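Local coordinates for cystathionine gamma-lyase (Saccharomyces cerevisiae, PDB 1N8P), which belongs to the Cys/Met metabolism family of pyridoxal-5'-phosphate-dependent enzymes and is built as an assembly of four chains, at residues 380-383 against 384-387; 159-162 against 163-167; 51-55 against 56-60. All coordinates share one frame; numbering follows the deposited sequence.

Interaction 1: residues 380-383 against 384-387; sequences LLED and IKQA
Leu381 O is gripped by two backbone donors of the next turn in helix 377-392. Lys385 N approaches it almost head-on, at 3.2 Å with an N-H...O angle of 170°, while Ile384 N lies 2.9 Å from Leu381 O but well above the carbonyl plane. Ile384 N also reaches Leu380 O, at 3.0 Å, so its hydrogen is divided between an i-3 and an i-4 acceptor. Gln386 N continues the alpha-helical pattern to Glu382 O at 3.2 Å. Above this backbone, Lys385 runs back over the preceding turn with its chain extended beyond CG. Chi1 of -56° sets CG beside the backbone N, and from there the methylenes pass Leu381, bringing CE 3.6 Å from Leu381 CG. The ammonium NZ ends 3.1 Å from Glu382 OE2 in an i,i+3 salt bridge, which Glu382 meets by bending at chi2. The buried Asp383 serves another partner: its OD2 accepts from Leu328 N, tying the helix to a loop. Leu381 and Ile384 pack on helix 253-271, as their apolar branches suit. Lysine thus does two jobs, aliphatic cover for Leu381 and a charge for Glu382; on this partly exposed flank the ion pair probably adds only modest stability.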
# COMPACT_ATOMS: atom_id res chain seq x y z
N LEU A 380 12.25 30.18 3.36
CA LEU A 380 10.89 30.53 2.99
C LEU A 380 10.68 32.02 3.10
O LEU A 380 10.06 32.64 2.24
CB LEU A 380 9.92 29.78 3.87
CG LEU A 380 9.83 28.27 3.72
CD1 LEU A 380 9.07 27.69 4.92
CD2 LEU A 380 9.14 27.91 2.40
N LEU A 381 11.21 32.61 4.17
CA LEU A 381 11.09 34.04 4.35
C LEU A 381 11.80 34.67 3.16
O LEU A 381 11.22 35.44 2.42
CB LEU A 381 11.75 34.48 5.67
CG LEU A 381 11.37 35.88 6.15
CD1 LEU A 381 9.85 36.03 6.22
CD2 LEU A 381 11.96 36.12 7.51
N GLU A 382 13.06 34.30 2.96
CA GLU A 382 13.83 34.85 1.86
C GLU A 382 13.19 34.59 0.51
O GLU A 382 13.45 35.27 -0.47
CB GLU A 382 15.25 34.29 1.86
CG GLU A 382 16.29 35.25 1.26
CD GLU A 382 16.48 36.55 2.06
OE1 GLU A 382 17.25 37.42 1.59
OE2 GLU A 382 15.87 36.71 3.15
N ASP A 383 12.31 33.60 0.45
CA ASP A 383 11.66 33.30 -0.81
C ASP A 383 10.39 34.16 -1.04
O ASP A 383 10.00 34.39 -2.19
CB ASP A 383 11.31 31.82 -0.86
CG ASP A 383 10.67 31.43 -2.16
OD1 ASP A 383 11.26 31.74 -3.21
OD2 ASP A 383 9.58 30.82 -2.15
N ILE A 384 9.76 34.63 0.04
CA ILE A 384 8.59 35.49 -0.06
C ILE A 384 9.10 36.86 -0.52
O ILE A 384 8.49 37.51 -1.36
CB ILE A 384 7.91 35.68 1.30
CG1 ILE A 384 7.46 34.34 1.87
CG2 ILE A 384 6.75 36.63 1.15
CD1 ILE A 384 6.24 33.79 1.21
N LYS A 385 10.21 37.29 0.07
CA LYS A 385 10.85 38.57 -0.25
C LYS A 385 11.15 38.59 -1.74
O LYS A 385 10.62 39.39 -2.50
CB LYS A 385 12.17 38.71 0.53
CG LYS A 385 11.99 38.56 2.03
CD LYS A 385 13.30 38.72 2.80
CE LYS A 385 13.10 38.42 4.30
NZ LYS A 385 14.36 38.49 5.13
N GLN A 386 12.01 37.67 -2.12
CA GLN A 386 12.44 37.48 -3.49
C GLN A 386 11.27 37.44 -4.47
O GLN A 386 11.47 37.61 -5.67
CB GLN A 386 13.25 36.19 -3.56
CG GLN A 386 13.64 35.71 -4.94
CD GLN A 386 12.50 35.08 -5.70
OE1 GLN A 386 11.64 34.42 -5.11
NE2 GLN A 386 12.49 35.26 -7.01
N ALA A 387 10.05 37.24 -3.98
CA ALA A 387 8.91 37.17 -4.89
C ALA A 387 8.04 38.41 -4.89
O ALA A 387 7.25 38.61 -5.81
CB ALA A 387 8.08 35.94 -4.58

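Interaction 2: residues 159-162 against 163-167; sequences KVAD and LIKKH
Leu163 N opens the second half of helix 157-167 with a bond of 2.8 Å to Lys159 O, one turn back. Ile164 sits on the buried flank: its CG1 is anti to the carbonyl carbon (chi1 -72°), and Ile164 CD1 comes to 4.2 Å from Val160 CG1. These beta-branched neighbours, one turn apart, both pack on Leu175 of strand 174-178 and Val142 of strand 139-144, which suits the helix of a beta-alpha-beta unit lying against its sheet. Lys165 N bonds to Ala161 O at 3.2 Å. Its side chain lies alongside that of Asp162, bends at chi3 and chi4, and brings NZ to OD1 in an i,i+3 salt bridge whose modelled length is too short to be trusted. Lys166 N is held by Asp162 O at 3.0 Å, while its own extended chain leads away. His167 turns its ring edge back to Leu163 O: ND1 lies 3.2 Å from that oxygen and on a lone pair, and His167 N binds the same oxygen at 3.1 Å. The helix is therefore amphipathic, with hydrocarbon against the sheet and ionic groups outside, and near its C-terminal end an imidazole shares a backbone acceptor with the main chain.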
# COMPACT_ATOMS: atom_id res chain seq x y z
N LYS A 159 -18.74 32.59 23.33
CA LYS A 159 -19.79 33.58 23.10
C LYS A 159 -20.93 32.96 22.27
O LYS A 159 -22.10 33.13 22.58
CB LYS A 159 -19.23 34.83 22.39
CG LYS A 159 -18.65 35.89 23.35
CD LYS A 159 -18.11 37.09 22.59
CE LYS A 159 -17.86 38.30 23.49
NZ LYS A 159 -16.82 38.15 24.57
N VAL A 160 -20.59 32.21 21.22
CA VAL A 160 -21.61 31.60 20.39
C VAL A 160 -22.31 30.45 21.10
O VAL A 160 -23.52 30.30 20.95
CB VAL A 160 -21.04 31.11 19.02
CG1 VAL A 160 -22.08 30.29 18.27
CG2 VAL A 160 -20.64 32.30 18.17
N ALA A 161 -21.60 29.63 21.85
CA ALA A 161 -22.28 28.52 22.54
C ALA A 161 -23.32 29.12 23.49
O ALA A 161 -24.46 28.65 23.57
CB ALA A 161 -21.29 27.70 23.33
N ASP A 162 -22.89 30.16 24.21
CA ASP A 162 -23.73 30.87 25.16
C ASP A 162 -24.91 31.48 24.45
O ASP A 162 -26.05 31.23 24.81
CB ASP A 162 -22.93 31.98 25.82
CG ASP A 162 -22.00 31.47 26.89
OD1 ASP A 162 -22.05 30.24 27.16
OD2 ASP A 162 -21.23 32.31 27.44
N LEU A 163 -24.63 32.30 23.44
CA LEU A 163 -25.66 32.98 22.66
C LEU A 163 -26.74 32.00 22.21
O LEU A 163 -27.89 32.38 22.02
CB LEU A 163 -25.04 33.62 21.42
CG LEU A 163 -25.75 34.77 20.73
CD1 LEU A 163 -25.80 35.97 21.67
CD2 LEU A 163 -25.00 35.15 19.46
N ILE A 164 -26.38 30.73 22.06
CA ILE A 164 -27.32 29.70 21.63
C ILE A 164 -28.22 29.28 22.79
O ILE A 164 -29.42 29.07 22.60
CB ILE A 164 -26.58 28.47 21.02
CG1 ILE A 164 -25.99 28.83 19.66
CG2 ILE A 164 -27.52 27.31 20.83
CD1 ILE A 164 -25.35 27.68 18.93
N LYS A 165 -27.63 29.16 23.98
CA LYS A 165 -28.37 28.80 25.19
C LYS A 165 -29.36 29.91 25.56
O LYS A 165 -30.36 29.69 26.26
CB LYS A 165 -27.42 28.59 26.37
CG LYS A 165 -26.54 27.38 26.25
CD LYS A 165 -25.62 27.24 27.47
CE LYS A 165 -24.60 28.39 27.59
NZ LYS A 165 -23.52 28.39 26.54
N LYS A 166 -29.08 31.13 25.11
CA LYS A 166 -29.94 32.25 25.39
C LYS A 166 -31.09 32.36 24.40
O LYS A 166 -32.25 32.27 24.79
CB LYS A 166 -29.14 33.52 25.36
CG LYS A 166 -29.98 34.76 25.47
CD LYS A 166 -29.09 35.94 25.71
CE LYS A 166 -29.84 37.22 25.66
NZ LYS A 166 -28.84 38.32 25.69
N HIS A 167 -30.76 32.55 23.12
CA HIS A 167 -31.79 32.68 22.08
C HIS A 167 -32.36 31.36 21.55
O HIS A 167 -33.04 31.34 20.52
CB HIS A 167 -31.26 33.49 20.88
CG HIS A 167 -30.79 34.86 21.23
ND1 HIS A 167 -29.55 35.10 21.79
CD2 HIS A 167 -31.38 36.07 21.11
CE1 HIS A 167 -29.40 36.40 22.00
NE2 HIS A 167 -30.50 37.01 21.59

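Interaction 3: residues 51-55 against 56-60; sequences RSQNP and NRENL
Residues 51-54 form an irregular loop that leads into helix 55-67, whose first residue is Pro55, and Asn54 holds the N-cap position. Asn54 O takes the first alpha-helical bond, from Glu58 N at 3.2 Å and nearly along the C=O axis, with a weak second donor in Arg57 N. Pro55 O then receives Asn59 N at 2.8 Å. Proline suits the first position of the helix, because a residue there has no preceding turn to supply an acceptor and the missing N-H costs nothing.

Among the side chains, Arg57 is the one that ties helix to loop. Its chain leaves anti to the backbone N, stays extended through chi2 and bends at chi3 (74°), which folds the guanidinium back over the loop. Arg57 NH1 donates to Arg51 O at 3.0 Å, the oxygen lying somewhat out of the guanidinium plane, and NH2 adds a weak bond to the same oxygen at 3.2 Å. Gln53 OE1 and Asn54 N lie over one face of the group. A long, many-donored side chain is what can span this gap and reach a backbone carbonyl six residues earlier. By holding that carbonyl, Arg57 probably helps to position Arg51, whose side chain comes about 4 Å from a bound pyridoxal-5'-phosphate, its NE in a long, weak ion pair with the ligand's O2P; Arg108 of the second subunit lies close by.

The amides of Asn56 and Asn59 find their partners in the loop before residue 51: Asn56 with Ser30 N and Pro28 O, Asn59 ND2 with Glu27 OE1. Glu58 OE1 is shared by Tyr47 and Arg62. Gln53, bent at chi2, crosses Glu58 at about a right angle and doubles back on its own backbone: OE1 accepts Asn54 N at 2.9 Å on an in-plane lone pair.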
# COMPACT_ATOMS: atom_id res chain seq x y z
N ARG A 51 -16.83 -2.76 7.80
CA ARG A 51 -17.64 -1.55 7.77
C ARG A 51 -18.15 -1.14 9.14
O ARG A 51 -17.95 0.01 9.57
CB ARG A 51 -18.82 -1.74 6.81
CG ARG A 51 -19.70 -0.52 6.70
CD ARG A 51 -20.40 -0.51 5.36
NE ARG A 51 -20.96 -1.83 5.07
CZ ARG A 51 -21.83 -2.47 5.84
NH1 ARG A 51 -22.26 -1.93 6.98
NH2 ARG A 51 -22.28 -3.67 5.49
N SER A 52 -18.80 -2.07 9.83
CA SER A 52 -19.30 -1.78 11.16
C SER A 52 -18.16 -1.35 12.07
O SER A 52 -18.39 -0.65 13.06
CB SER A 52 -19.99 -3.00 11.77
OG SER A 52 -20.48 -2.68 13.06
N GLN A 53 -16.94 -1.77 11.72
CA GLN A 53 -15.74 -1.41 12.48
C GLN A 53 -14.55 -2.31 12.15
O GLN A 53 -14.72 -3.51 11.97
CB GLN A 53 -15.99 -1.49 13.99
CG GLN A 53 -14.74 -1.36 14.88
CD GLN A 53 -14.19 0.04 14.93
OE1 GLN A 53 -13.71 0.57 13.93
NE2 GLN A 53 -14.26 0.66 16.10
N ASN A 54 -13.36 -1.70 12.08
CA ASN A 54 -12.10 -2.41 11.83
C ASN A 54 -11.03 -1.70 12.65
O ASN A 54 -11.09 -0.49 12.84
CB ASN A 54 -11.73 -2.37 10.35
CG ASN A 54 -11.02 -1.07 9.95
OD1 ASN A 54 -11.65 -0.14 9.44
ND2 ASN A 54 -9.71 -1.01 10.17
N PRO A 55 -10.01 -2.43 13.11
CA PRO A 55 -8.93 -1.86 13.92
C PRO A 55 -8.29 -0.53 13.51
O PRO A 55 -8.12 0.40 14.33
CB PRO A 55 -7.90 -2.99 13.97
CG PRO A 55 -8.16 -3.72 12.70
CD PRO A 55 -9.66 -3.77 12.64
N ASN A 56 -7.91 -0.43 12.24
CA ASN A 56 -7.27 0.78 11.74
C ASN A 56 -8.10 2.06 11.88
O ASN A 56 -7.57 3.11 12.24
CB ASN A 56 -6.83 0.58 10.29
CG ASN A 56 -5.68 -0.41 10.16
OD1 ASN A 56 -5.66 -1.21 9.24
ND2 ASN A 56 -4.72 -0.36 11.09
N ARG A 57 -9.40 1.98 11.61
CA ARG A 57 -10.27 3.13 11.73
C ARG A 57 -10.40 3.43 13.21
O ARG A 57 -9.98 4.50 13.68
CB ARG A 57 -11.65 2.80 11.17
CG ARG A 57 -12.44 4.03 10.81
CD ARG A 57 -13.74 3.67 10.13
NE ARG A 57 -14.71 3.13 11.08
CZ ARG A 57 -15.44 2.04 10.86
NH1 ARG A 57 -15.33 1.37 9.72
NH2 ARG A 57 -16.30 1.63 11.79
N GLU A 58 -10.96 2.48 13.95
CA GLU A 58 -11.16 2.60 15.39
C GLU A 58 -9.95 3.19 16.08
O GLU A 58 -10.04 4.17 16.81
CB GLU A 58 -11.47 1.24 15.99
CG GLU A 58 -11.82 1.27 17.46
CD GLU A 58 -11.76 -0.12 18.07
OE1 GLU A 58 -10.63 -0.62 18.29
OE2 GLU A 58 -12.85 -0.69 18.33
N ASN A 59 -8.78 2.61 15.86
CA ASN A 59 -7.60 3.14 16.51
C ASN A 59 -7.35 4.58 16.13
O ASN A 59 -6.92 5.36 16.96
CB ASN A 59 -6.37 2.31 16.19
CG ASN A 59 -6.32 1.01 16.96
OD1 ASN A 59 -6.86 0.91 18.09
ND2 ASN A 59 -5.67 0.01 16.38
N LEU A 60 -7.60 4.93 14.87
CA LEU A 60 -7.40 6.30 14.42
C LEU A 60 -8.32 7.15 15.23
O LEU A 60 -7.90 8.07 15.93
CB LEU A 60 -7.74 6.44 12.93
CG LEU A 60 -8.10 7.82 12.36
CD1 LEU A 60 -6.94 8.76 12.50
CD2 LEU A 60 -8.53 7.69 10.90

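How the interactions relate
All three contacts are local and follow one another along the chain in the order 3, 2, 1 without touching. Interactions 1 and 3 lie on opposite sides of the chain's centre, with their own centres 43 Å apart. Interaction 2 is 44 Å from interaction 1 and 35 Å from interaction 3, centre to centre. In interaction 3, Arg51 approaches a bound pyridoxal-5'-phosphate close to Arg108 of the second subunit, probably at the subunit boundary. The helix of interaction 2 relates to the pocket containing Asp178 through the sheet: one of the strands it packs on, 174-178, ends at that residue. Interaction 1 lies on the C-terminal helix, its centre about 27 Å from the centre of the chain.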